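Local coordinates for protein intracellular protease/amidase (Salmonella enterica subsp. enterica serovar Typhimurium, PDB 4K2H) that is of unknown function but belongs to the DJ-1/PfpI superfamily, binds zinc where its two subunits meet, and possibly acts as a peptidase, at residues Gly14-Glu19 with Val46-Ile51; Thr36-Glu41 with Met53-Thr58; Cys103-Ala108 with Gly157-Phe162. The protein carries 1 engineered substitution. One frame throughout, in Å; residues are numbered along the deposited sequence.

Contact 1 (Gly14-Glu19 with Val46-Ile51). With ZN (zinc ion), chain O.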
ATOM      1  N   GLY A  14      12.812   4.692   6.437  1.00 25.12           N
ATOM      2  CA  GLY A  14      12.506   3.293   6.708  1.00 25.63           C
ATOM      3  C   GLY A  14      11.071   2.940   7.091  1.00 24.73           C
ATOM      4  O   GLY A  14      10.789   1.832   7.434  1.00 25.39           O
ATOM      5  N   PHE A  15      10.160   3.881   6.992  1.00 25.38           N
ATOM      6  CA  PHE A  15       8.742   3.638   7.276  1.00 24.16           C
ATOM      7  C   PHE A  15       8.239   2.534   6.377  1.00 24.96           C
ATOM      8  O   PHE A  15       8.656   2.449   5.240  1.00 24.09           O
ATOM      9  CB  PHE A  15       7.917   4.918   7.061  1.00 23.55           C
ATOM     10  CG  PHE A  15       7.755   5.357   5.605  1.00 23.32           C
ATOM     11  CD1 PHE A  15       6.606   5.047   4.895  1.00 23.08           C
ATOM     12  CD2 PHE A  15       8.735   6.102   4.959  1.00 23.99           C
ATOM     13  CE1 PHE A  15       6.412   5.459   3.595  1.00 22.50           C
ATOM     14  CE2 PHE A  15       8.574   6.506   3.642  1.00 23.50           C
ATOM     15  CZ  PHE A  15       7.390   6.215   2.969  1.00 23.69           C
ATOM     16  N   GLU A  16       7.328   1.695   6.899  1.00 25.20           N
ATOM     17  CA  GLU A  16       6.767   0.619   6.149  1.00 24.78           C
ATOM     18  C   GLU A  16       5.746   1.232   5.211  1.00 24.51           C
ATOM     19  O   GLU A  16       4.702   1.702   5.650  1.00 23.80           O
ATOM     20  CB  GLU A  16       6.113  -0.421   7.072  1.00 26.52           C
ATOM     21  CG  GLU A  16       6.351  -1.856   6.654  1.00 27.41           C
ATOM     22  CD  GLU A  16       6.261  -2.040   5.147  1.00 28.07           C
ATOM     23  OE1 GLU A  16       7.260  -2.521   4.546  1.00 28.87           O
ATOM     24  OE2 GLU A  16       5.211  -1.659   4.560  1.00 28.24           O
ATOM     25  N   GLU A  17       6.058   1.227   3.908  1.00 24.27           N
ATOM     26  CA  GLU A  17       5.245   1.933   2.939  1.00 24.17           C
ATOM     27  C   GLU A  17       3.881   1.327   2.725  1.00 25.54           C
ATOM     28  O   GLU A  17       2.919   2.041   2.492  1.00 24.95           O
ATOM     29  CB  GLU A  17       5.970   2.112   1.618  1.00 24.27           C
ATOM     30  CG  GLU A  17       6.224   0.867   0.763  1.00 23.91           C
ATOM     31  CD  GLU A  17       7.084  -0.184   1.414  1.00 23.67           C
ATOM     32  OE1 GLU A  17       8.156   0.177   1.920  1.00 21.76           O
ATOM     33  OE2 GLU A  17       6.650  -1.378   1.428  1.00 23.27           O
ATOM     34  N   ALA A  18       3.795   0.010   2.783  1.00 27.26           N
ATOM     35  CA  ALA A  18       2.523  -0.643   2.526  1.00 28.72           C
ATOM     36  C   ALA A  18       1.512  -0.280   3.637  1.00 29.46           C
ATOM     37  O   ALA A  18       0.356   0.053   3.353  1.00 28.55           O
ATOM     38  CB  ALA A  18       2.724  -2.142   2.392  1.00 29.40           C
ATOM     39  N   GLU A  19       1.992  -0.242   4.877  1.00 29.62           N
ATOM     40  CA  GLU A  19       1.142   0.081   6.027  1.00 30.26           C
ATOM     41  C   GLU A  19       0.606   1.495   5.923  1.00 29.46           C
ATOM     42  O   GLU A  19      -0.596   1.714   6.052  1.00 30.27           O
ATOM     43  CB  GLU A  19       1.923  -0.049   7.336  1.00 30.66           C
ATOM     44  CG  GLU A  19       2.344  -1.455   7.674  1.00 32.06           C
ATOM     45  CD  GLU A  19       3.327  -1.502   8.835  1.00 32.98           C
ATOM     46  OE1 GLU A  19       3.568  -0.474   9.504  1.00 31.16           O
ATOM     47  OE2 GLU A  19       3.904  -2.568   9.049  1.00 35.96           O
ATOM     48  N   VAL A  46      12.689   7.914   2.212  1.00 26.80           N
ATOM     49  CA  VAL A  46      12.763   6.603   1.589  1.00 26.85           C
ATOM     50  C   VAL A  46      12.217   5.506   2.533  1.00 26.08           C
ATOM     51  O   VAL A  46      12.664   5.368   3.681  1.00 25.79           O
ATOM     52  CB  VAL A  46      14.211   6.314   1.149  1.00 27.75           C
ATOM     53  CG1 VAL A  46      14.343   4.941   0.508  1.00 28.74           C
ATOM     54  CG2 VAL A  46      14.650   7.369   0.163  1.00 27.92           C
ATOM     55  N   SER A  47      11.241   4.752   2.040  1.00 24.46           N
ATOM     56  CA  SER A  47      10.579   3.704   2.821  1.00 24.49           C
ATOM     57  C   SER A  47      11.456   2.471   3.055  1.00 26.11           C
ATOM     58  O   SER A  47      12.527   2.275   2.411  1.00 25.29           O
ATOM     59  CB  SER A  47       9.308   3.236   2.087  1.00 23.54           C
ATOM     60  OG  SER A  47       9.630   2.291   1.038  1.00 22.55           O
ATOM     61  N   TYR A  48      10.959   1.595   3.929  1.00 26.59           N
ATOM     62  CA  TYR A  48      11.596   0.297   4.227  1.00 27.23           C
ATOM     63  C   TYR A  48      11.955  -0.481   2.970  1.00 27.60           C
ATOM     64  O   TYR A  48      13.049  -0.989   2.851  1.00 28.03           O
ATOM     65  CB  TYR A  48      10.639  -0.541   5.085  1.00 27.74           C
ATOM     66  CG  TYR A  48      11.104  -1.923   5.515  1.00 28.57           C
ATOM     67  CD1 TYR A  48      12.460  -2.242   5.685  1.00 29.38           C
ATOM     68  CD2 TYR A  48      10.155  -2.897   5.824  1.00 28.80           C
ATOM     69  CE1 TYR A  48      12.849  -3.509   6.113  1.00 30.12           C
ATOM     70  CE2 TYR A  48      10.515  -4.147   6.247  1.00 29.23           C
ATOM     71  CZ  TYR A  48      11.849  -4.459   6.380  1.00 30.76           C
ATOM     72  OH  TYR A  48      12.144  -5.728   6.797  1.00 32.79           O
ATOM     73  N   HIS A  49      11.001  -0.616   2.058  1.00 28.70           N
ATOM     74  CA  HIS A  49      11.232  -1.301   0.782  1.00 28.82           C
ATOM     75  C   HIS A  49      11.635  -0.354  -0.360  1.00 28.71           C
ATOM     76  O   HIS A  49      11.317  -0.592  -1.513  1.00 28.74           O
ATOM     77  CB  HIS A  49      10.040  -2.202   0.442  1.00 28.08           C
ATOM     78  CG  HIS A  49       9.926  -3.374   1.372  1.00 29.48           C
ATOM     79  ND1 HIS A  49       8.872  -3.545   2.239  1.00 28.11           N
ATOM     80  CD2 HIS A  49      10.779  -4.399   1.616  1.00 29.89           C
ATOM     81  CE1 HIS A  49       9.091  -4.605   2.988  1.00 29.54           C
ATOM     82  NE2 HIS A  49      10.226  -5.157   2.614  1.00 29.58           N
ATOM     83  N   ASP A  50      12.382   0.682  -0.009  1.00 29.82           N
ATOM     84  CA  ASP A  50      13.092   1.553  -0.932  1.00 31.69           C
ATOM     85  C   ASP A  50      12.271   2.381  -1.878  1.00 30.40           C
ATOM     86  O   ASP A  50      12.705   2.633  -2.985  1.00 30.54           O
ATOM     87  CB  ASP A  50      14.102   0.762  -1.759  1.00 36.90           C
ATOM     88  CG  ASP A  50      15.223   0.256  -0.935  1.00 42.95           C
ATOM     89  OD1 ASP A  50      15.696   1.025  -0.054  1.00 49.33           O
ATOM     90  OD2 ASP A  50      15.637  -0.908  -1.167  1.00 49.94           O
ATOM     91  N   ILE A  51      11.119   2.859  -1.450  1.00 29.67           N
ATOM     92  CA  ILE A  51      10.370   3.763  -2.294  1.00 30.12           C
ATOM     93  C   ILE A  51      10.523   5.158  -1.765  1.00 27.36           C
ATOM     94  O   ILE A  51      10.231   5.390  -0.615  1.00 25.36           O
ATOM     95  CB  ILE A  51       8.895   3.415  -2.367  1.00 32.42           C
ATOM     96  CG1 ILE A  51       8.762   1.982  -2.858  1.00 33.83           C
ATOM     97  CG2 ILE A  51       8.219   4.373  -3.356  1.00 34.09           C
ATOM     98  CD1 ILE A  51       7.362   1.464  -2.745  1.00 34.70           C
TER
HETATM   99 ZN    ZN O 201       7.102  -2.646   2.593  1.00 30.82          ZN
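E16 and E17, at the start of helix 17-29, meet H49 of the turn between strands 44-46 and 52-54 around a zinc ion, forming an intersubunit metal site in which D25 of the second subunit supplies the remaining ligand atom. E17 can be followed outward. Its CB lies beside S47 CB, its CG touches I51 CD1 at 3.7 Å, and CD divides the carboxylate between two tasks. OE2 binds the zinc at 1.8 Å, whereas OE1 is gripped by two donors from the turn: S47 OG at 2.7 Å on the anti side and the backbone N of H49 at 3.0 Å on the syn side. Both donors stand over the same face of the carboxylate plane. With CG set between backbone N and carbonyl carbon (chi1 69°), the chain starts toward the turn and then bends at chi2. Two bonds on OE1 would hold the carboxylate's rotation and thus aim OE2 at the metal, making S47 a second-shell residue; S47 OG also accepts from I51 N, just past the S47-D50 type I turn. E16 splits its oxygens too: OE1 binds zinc, and OE2 accepts from A18 N, the capping bond of E16 at the N-cap position. H49 presents ND1 to the metal, with both glutamates at its ring edge and both carboxylate planes turned well away from its own. The backbones are tied independently. G14 N donates to V46 O and Y48 N to F15 O, each at 2.8 Å. The F15 ring lies against S47, whose CB sits 3.8 Å from the ring centroid and 18° off the ring normal in a CH-pi contact.

Contact 2 (Thr36-Glu41 with Met53-Thr58)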
ATOM      1  N   THR A  36       0.791  13.754   4.981  1.00 27.28           N
ATOM      2  CA  THR A  36       1.999  13.001   5.291  1.00 25.89           C
ATOM      3  C   THR A  36       3.025  14.009   5.834  1.00 26.09           C
ATOM      4  O   THR A  36       3.229  15.085   5.267  1.00 26.25           O
ATOM      5  CB  THR A  36       2.548  12.263   4.042  1.00 24.88           C
ATOM      6  OG1 THR A  36       2.715  13.179   2.969  1.00 25.18           O
ATOM      7  CG2 THR A  36       1.585  11.248   3.573  1.00 24.87           C
ATOM      8  N   LEU A  37       3.637  13.673   6.956  1.00 26.07           N
ATOM      9  CA  LEU A  37       4.620  14.533   7.559  1.00 26.53           C
ATOM     10  C   LEU A  37       5.925  13.777   7.729  1.00 26.49           C
ATOM     11  O   LEU A  37       5.972  12.740   8.401  1.00 27.19           O
ATOM     12  CB  LEU A  37       4.128  14.995   8.928  1.00 26.77           C
ATOM     13  CG  LEU A  37       2.780  15.749   8.932  1.00 27.67           C
ATOM     14  CD1 LEU A  37       2.450  16.272  10.331  1.00 27.48           C
ATOM     15  CD2 LEU A  37       2.716  16.904   7.933  1.00 28.03           C
ATOM     16  N   ALA A  38       6.991  14.314   7.160  1.00 25.97           N
ATOM     17  CA  ALA A  38       8.325  13.808   7.429  1.00 27.81           C
ATOM     18  C   ALA A  38       8.810  14.342   8.765  1.00 28.48           C
ATOM     19  O   ALA A  38       8.344  15.363   9.224  1.00 30.48           O
ATOM     20  CB  ALA A  38       9.288  14.239   6.328  1.00 28.07           C
ATOM     21  N   CYS A  39       9.769  13.690   9.384  1.00 30.03           N
ATOM     22  CA  CYS A  39      10.045  14.005  10.792  1.00 33.49           C
ATOM     23  C   CYS A  39      11.290  14.808  11.098  1.00 34.94           C
ATOM     24  O   CYS A  39      11.418  15.349  12.197  1.00 37.58           O
ATOM     25  CB  CYS A  39      10.000  12.720  11.596  1.00 34.19           C
ATOM     26  SG  CYS A  39       8.334  12.044  11.432  1.00 35.59           S
ATOM     27  N   ALA A  40      12.195  14.920  10.149  1.00 36.37           N
ATOM     28  CA  ALA A  40      13.359  15.747  10.367  1.00 39.24           C
ATOM     29  C   ALA A  40      13.387  16.837   9.283  1.00 39.97           C
ATOM     30  O   ALA A  40      12.353  17.461   9.014  1.00 41.35           O
ATOM     31  CB  ALA A  40      14.620  14.877  10.379  1.00 40.88           C
ATOM     32  N   GLU A  41      14.521  17.027   8.621  1.00 38.81           N
ATOM     33  CA  GLU A  41      14.768  18.245   7.825  1.00 40.57           C
ATOM     34  C   GLU A  41      14.436  18.091   6.320  1.00 39.58           C
ATOM     35  O   GLU A  41      14.767  18.950   5.511  1.00 40.95           O
ATOM     36  CB  GLU A  41      16.238  18.635   7.969  1.00 43.90           C
ATOM     37  CG  GLU A  41      17.220  17.594   7.361  1.00 48.39           C
ATOM     38  CD  GLU A  41      17.178  16.216   8.057  1.00 50.22           C
ATOM     39  OE1 GLU A  41      16.806  15.234   7.393  1.00 53.51           O
ATOM     40  OE2 GLU A  41      17.478  16.107   9.276  1.00 52.64           O
ATOM     41  N   MET A  53       9.405   8.859  -1.378  1.00 24.01           N
ATOM     42  CA  MET A  53       8.156   9.600  -1.436  1.00 25.37           C
ATOM     43  C   MET A  53       8.332  10.990  -0.896  1.00 24.79           C
ATOM     44  O   MET A  53       9.018  11.206   0.088  1.00 26.70           O
ATOM     45  CB  MET A  53       7.096   8.962  -0.584  1.00 24.15           C
ATOM     46  CG  MET A  53       6.888   7.538  -0.922  1.00 25.16           C
ATOM     47  SD  MET A  53       5.389   6.849  -0.137  1.00 24.92           S
ATOM     48  CE  MET A  53       5.592   5.196  -0.723  1.00 25.17           C
ATOM     49  N   VAL A  54       7.637  11.926  -1.497  1.00 24.81           N
ATOM     50  CA  VAL A  54       7.663  13.274  -0.999  1.00 24.50           C
ATOM     51  C   VAL A  54       6.493  13.477  -0.040  1.00 24.15           C
ATOM     52  O   VAL A  54       5.354  13.532  -0.478  1.00 23.19           O
ATOM     53  CB  VAL A  54       7.578  14.267  -2.166  1.00 24.96           C
ATOM     54  CG1 VAL A  54       7.645  15.683  -1.644  1.00 25.40           C
ATOM     55  CG2 VAL A  54       8.679  13.980  -3.183  1.00 25.17           C
ATOM     56  N   ALA A  55       6.788  13.617   1.255  1.00 24.39           N
ATOM     57  CA  ALA A  55       5.770  14.039   2.237  1.00 25.45           C
ATOM     58  C   ALA A  55       5.103  15.373   1.923  1.00 26.20           C
ATOM     59  O   ALA A  55       5.700  16.282   1.334  1.00 27.30           O
ATOM     60  CB  ALA A  55       6.343  14.060   3.660  1.00 25.20           C
ATOM     61  N   ASP A  56       3.860  15.507   2.336  1.00 27.23           N
ATOM     62  CA  ASP A  56       3.153  16.790   2.179  1.00 28.73           C
ATOM     63  C   ASP A  56       3.862  17.924   2.935  1.00 29.72           C
ATOM     64  O   ASP A  56       3.971  19.057   2.445  1.00 29.41           O
ATOM     65  CB  ASP A  56       1.696  16.675   2.628  1.00 28.78           C
ATOM     66  CG  ASP A  56       0.894  15.712   1.774  1.00 29.60           C
ATOM     67  OD1 ASP A  56       1.078  15.738   0.559  1.00 32.40           O
ATOM     68  OD2 ASP A  56       0.095  14.900   2.298  1.00 30.05           O
ATOM     69  N   SER A  57       4.386  17.621   4.114  1.00 30.11           N
ATOM     70  CA  SER A  57       5.023  18.660   4.903  1.00 30.24           C
ATOM     71  C   SER A  57       5.931  18.006   5.919  1.00 30.31           C
ATOM     72  O   SER A  57       6.268  16.834   5.781  1.00 29.01           O
ATOM     73  CB  SER A  57       3.929  19.540   5.542  1.00 31.43           C
ATOM     74  OG  SER A  57       4.438  20.440   6.497  1.00 32.52           O
ATOM     75  N   THR A  58       6.312  18.750   6.954  1.00 32.80           N
ATOM     76  CA  THR A  58       7.215  18.246   7.965  1.00 33.24           C
ATOM     77  C   THR A  58       6.657  18.559   9.310  1.00 33.83           C
ATOM     78  O   THR A  58       5.808  19.434   9.455  1.00 34.31           O
ATOM     79  CB  THR A  58       8.623  18.883   7.863  1.00 35.53           C
ATOM     80  OG1 THR A  58       8.533  20.299   8.047  1.00 37.98           O
ATOM     81  CG2 THR A  58       9.246  18.622   6.526  1.00 36.48           C
TER
HETATM   82  O   HOH W   1       3.045  12.233   0.551  1.00 22.34           O
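The outer edge, within this chain, of the five-stranded parallel sheet of this DJ-1-like alpha/beta fold is formed where T36, L37 and A38 of strand 33-38 pair with D56, S57 and T58, the last two being the short outermost strand 57-58. Bridges L37-S57 and A38-T58 are parallel. Two backbone bonds document the pairing: S57 N donates to T36 O at 3.0 Å, and A38 N to S57 O with an N-H...O angle of 161°. Weaker CA-H...O contacts, from L37 CA to S57 O and from T58 CA to A38 O, accompany them, the second one residue further along. Just before the first bridge the ladder passes to side chains. T36 OG1 accepts from the backbone N of D56 at 2.7 Å, while D56 OD2 turns back to accept T36 N, on its anti side and 31° out of the carboxylate plane. Thus each residue's backbone N is held by the other's side chain. OG1 of T36 stands between its own N and carbonyl carbon (chi1 53°), a setting that brings it over D56 N. The D56 carboxylate has a further partner, since OD2 also forms a salt bridge with R28 of helix 17-29; that charge probably helps to stabilise its negative form. Apolar contacts lie to both sides of the pairing. On the face bearing L37 and S57, the branch L37 CD2 packs on S57 CB at 3.8 Å, the leucine continuing inward to F91 of helix 86-97. On the face bearing A38, its methyl meets that of A55, which precedes the strand, CB to CB 4.0 Å. A water joins the segments further back, 2.6 Å from T36 OG1 and donating a hydrogen bond to V54 O at 2.8 Å.

Contact 3 (Cys103-Ala108 with Gly157-Phe162). Engineered in segment 103-108: A106 (natural residue Cys).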
ATOM      1  N   CYS A 103      -2.515   6.225  16.529  1.00 28.30           N
ATOM      2  CA  CYS A 103      -2.797   5.053  15.737  1.00 28.01           C
ATOM      3  C   CYS A 103      -1.525   4.420  15.199  1.00 28.38           C
ATOM      4  O   CYS A 103      -1.166   4.619  14.014  1.00 26.62           O
ATOM      5  CB  CYS A 103      -3.697   5.421  14.587  1.00 27.74           C
ATOM      6  SG  CYS A 103      -5.113   6.421  15.040  1.00 31.16           S
ATOM      7  N   PRO A 104      -0.864   3.629  16.057  1.00 28.34           N
ATOM      8  CA  PRO A 104       0.276   2.838  15.662  1.00 27.43           C
ATOM      9  C   PRO A 104      -0.083   1.531  15.022  1.00 28.04           C
ATOM     10  O   PRO A 104      -1.076   0.872  15.399  1.00 26.49           O
ATOM     11  CB  PRO A 104       0.979   2.567  16.986  1.00 27.73           C
ATOM     12  CG  PRO A 104      -0.152   2.452  17.948  1.00 28.81           C
ATOM     13  CD  PRO A 104      -1.062   3.584  17.514  1.00 28.51           C
ATOM     14  N   ILE A 105       0.748   1.141  14.059  1.00 27.80           N
ATOM     15  CA  ILE A 105       0.630  -0.148  13.455  1.00 28.95           C
ATOM     16  C   ILE A 105       1.930  -0.928  13.515  1.00 29.49           C
ATOM     17  O   ILE A 105       3.050  -0.369  13.434  1.00 28.79           O
ATOM     18  CB  ILE A 105       0.076  -0.039  12.023  1.00 31.71           C
ATOM     19  CG1 ILE A 105       0.182  -1.386  11.302  1.00 34.29           C
ATOM     20  CG2 ILE A 105       0.790   1.004  11.201  1.00 30.67           C
ATOM     21  CD1 ILE A 105      -1.045  -1.709  10.475  1.00 37.29           C
ATOM     22  N   ALA A 106       1.779  -2.237  13.674  1.00 29.92           N
ATOM     23  CA  ALA A 106       2.904  -3.185  13.567  1.00 31.16           C
ATOM     24  C   ALA A 106       3.934  -2.924  14.674  1.00 31.74           C
ATOM     25  O   ALA A 106       3.557  -2.944  15.829  1.00 32.30           O
ATOM     26  CB  ALA A 106       3.527  -3.150  12.172  1.00 31.05           C
ATOM     27  N   SER A 107       5.208  -2.687  14.362  1.00 31.31           N
ATOM     28  CA  SER A 107       6.195  -2.486  15.428  1.00 31.68           C
ATOM     29  C   SER A 107       6.004  -1.213  16.272  1.00 31.37           C
ATOM     30  O   SER A 107       6.556  -1.129  17.365  1.00 33.66           O
ATOM     31  CB  SER A 107       7.638  -2.560  14.883  1.00 33.26           C
ATOM     32  OG  SER A 107       8.000  -1.391  14.169  1.00 33.58           O
ATOM     33  N   ALA A 108       5.218  -0.246  15.786  1.00 30.88           N
ATOM     34  CA  ALA A 108       5.248   1.135  16.287  1.00 30.15           C
ATOM     35  C   ALA A 108       4.696   1.320  17.705  1.00 30.03           C
ATOM     36  O   ALA A 108       5.158   2.190  18.436  1.00 28.56           O
ATOM     37  CB  ALA A 108       4.504   2.055  15.331  1.00 30.48           C
ATOM     38  N   GLY A 157      -0.866  -7.459   7.247  1.00 30.84           N
ATOM     39  CA  GLY A 157      -1.997  -8.299   6.879  1.00 30.74           C
ATOM     40  C   GLY A 157      -3.304  -7.755   7.365  1.00 30.40           C
ATOM     41  O   GLY A 157      -4.339  -8.087   6.838  1.00 32.22           O
ATOM     42  N   HIS A 158      -3.289  -6.922   8.384  1.00 30.98           N
ATOM     43  CA  HIS A 158      -4.548  -6.403   8.934  1.00 30.75           C
ATOM     44  C   HIS A 158      -4.756  -4.923   8.682  1.00 29.39           C
ATOM     45  O   HIS A 158      -5.630  -4.323   9.292  1.00 28.54           O
ATOM     46  CB  HIS A 158      -4.604  -6.655  10.427  1.00 32.21           C
ATOM     47  CG  HIS A 158      -4.521  -8.093  10.795  1.00 33.07           C
ATOM     48  ND1 HIS A 158      -5.542  -8.975  10.546  1.00 34.95           N
ATOM     49  CD2 HIS A 158      -3.560  -8.794  11.440  1.00 34.46           C
ATOM     50  CE1 HIS A 158      -5.208 -10.171  10.995  1.00 36.17           C
ATOM     51  NE2 HIS A 158      -4.013 -10.085  11.554  1.00 36.35           N
ATOM     52  N   VAL A 159      -4.023  -4.359   7.720  1.00 28.59           N
ATOM     53  CA  VAL A 159      -4.024  -2.922   7.506  1.00 28.58           C
ATOM     54  C   VAL A 159      -5.374  -2.373   7.052  1.00 29.82           C
ATOM     55  O   VAL A 159      -5.745  -1.274   7.424  1.00 28.62           O
ATOM     56  CB  VAL A 159      -2.905  -2.508   6.525  1.00 29.22           C
ATOM     57  CG1 VAL A 159      -3.218  -2.959   5.098  1.00 29.84           C
ATOM     58  CG2 VAL A 159      -2.690  -1.009   6.576  1.00 29.41           C
ATOM     59  N   PHE A 160      -6.126  -3.136   6.260  1.00 32.47           N
ATOM     60  CA  PHE A 160      -7.453  -2.680   5.837  1.00 32.83           C
ATOM     61  C   PHE A 160      -8.358  -2.530   7.047  1.00 34.04           C
ATOM     62  O   PHE A 160      -9.030  -1.504   7.208  1.00 33.29           O
ATOM     63  CB  PHE A 160      -8.050  -3.614   4.780  1.00 34.38           C
ATOM     64  CG  PHE A 160      -7.414  -3.469   3.405  1.00 35.22           C
ATOM     65  CD1 PHE A 160      -7.606  -2.313   2.653  1.00 34.03           C
ATOM     66  CD2 PHE A 160      -6.642  -4.503   2.858  1.00 36.33           C
ATOM     67  CE1 PHE A 160      -7.026  -2.174   1.400  1.00 35.69           C
ATOM     68  CE2 PHE A 160      -6.064  -4.369   1.602  1.00 36.35           C
ATOM     69  CZ  PHE A 160      -6.251  -3.201   0.869  1.00 35.22           C
ATOM     70  N   ASP A 161      -8.342  -3.534   7.919  1.00 35.84           N
ATOM     71  CA  ASP A 161      -9.174  -3.488   9.112  0.50 35.77           C
ATOM     72  C   ASP A 161      -8.798  -2.272   9.963  1.00 35.19           C
ATOM     73  O   ASP A 161      -9.685  -1.540  10.442  1.00 35.46           O
ATOM     74  CB  ASP A 161      -9.055  -4.785   9.920  0.50 36.73           C
ATOM     75  CG  ASP A 161     -10.153  -4.922  10.962  0.50 37.77           C
ATOM     76  OD1 ASP A 161     -10.989  -3.999  11.050  0.50 37.38           O
ATOM     77  OD2 ASP A 161     -10.180  -5.945  11.689  0.50 39.63           O
ATOM     78  N   PHE A 162      -7.497  -2.051  10.127  1.00 33.08           N
ATOM     79  CA  PHE A 162      -6.967  -0.910  10.881  1.00 31.36           C
ATOM     80  C   PHE A 162      -7.439   0.412  10.298  1.00 30.55           C
ATOM     81  O   PHE A 162      -7.939   1.283  11.031  1.00 29.00           O
ATOM     82  CB  PHE A 162      -5.435  -1.007  10.923  1.00 30.82           C
ATOM     83  CG  PHE A 162      -4.736   0.252  11.388  1.00 30.77           C
ATOM     84  CD1 PHE A 162      -4.547   0.506  12.749  1.00 31.27           C
ATOM     85  CD2 PHE A 162      -4.230   1.159  10.462  1.00 29.85           C
ATOM     86  CE1 PHE A 162      -3.884   1.655  13.172  1.00 30.05           C
ATOM     87  CE2 PHE A 162      -3.558   2.297  10.881  1.00 30.58           C
ATOM     88  CZ  PHE A 162      -3.406   2.552  12.245  1.00 30.63           C
TER
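F162, in the first turn of helix 159-171, reaches C103, P104 and I105, where strand 101-104 runs into a tight type II' turn (I105 to A108) resembling the nucleophile elbow of the DJ-1 superfamily. The second residue of the turn, A106, is an engineered substitution of a natural cysteine and has positive phi (64°). No hydrogen bond crosses this contact, which rests on apolar packing and ring contacts. In the apolar group, C103 CB meets F162 CZ at 3.7 Å, and I105 CD1 reaches V159 CG2 at 4.3 Å. Around the ring, I105 CD1 lies over one face, 4.2 Å above the plane and shifted toward the rim, while the carbonyl O of C103 approaches the edge, 3.5 Å from CZ. F162 CG lies anti to the backbone N (chi1 167°), which extends the ring from the helix to the strand end. Strand 101-104 is the sheet's outermost in this chain, its C103 bonded through the backbone to V70 and L72 of strand 69-72. V144 of strand 144-147 also touches F162, and V22 of helix 17-29 packs on V159.

Contacts 2 and 3 reach opposite edges of the same parallel sheet, with about 11 Å between their nearest atoms, whereas contact 1 touches both. Contact 3 is wholly buried and without hydrogen bonds between its segments, held by apolar packing and carbonyl oxygens near a ring; contact 2 is partly buried and built on backbone pairing and a threonine-aspartate exchange. Contact 1, also buried, is dominated by metal coordination and charge at the subunit boundary. M53 packs on F15 and E17, linking contact 2 to contact 1. From the other end of segment 14-19, E19 meets I105, A106 and V159, so helix 17-29 connects the zinc site to the elbow-like turn. All three contacts touch the second subunit.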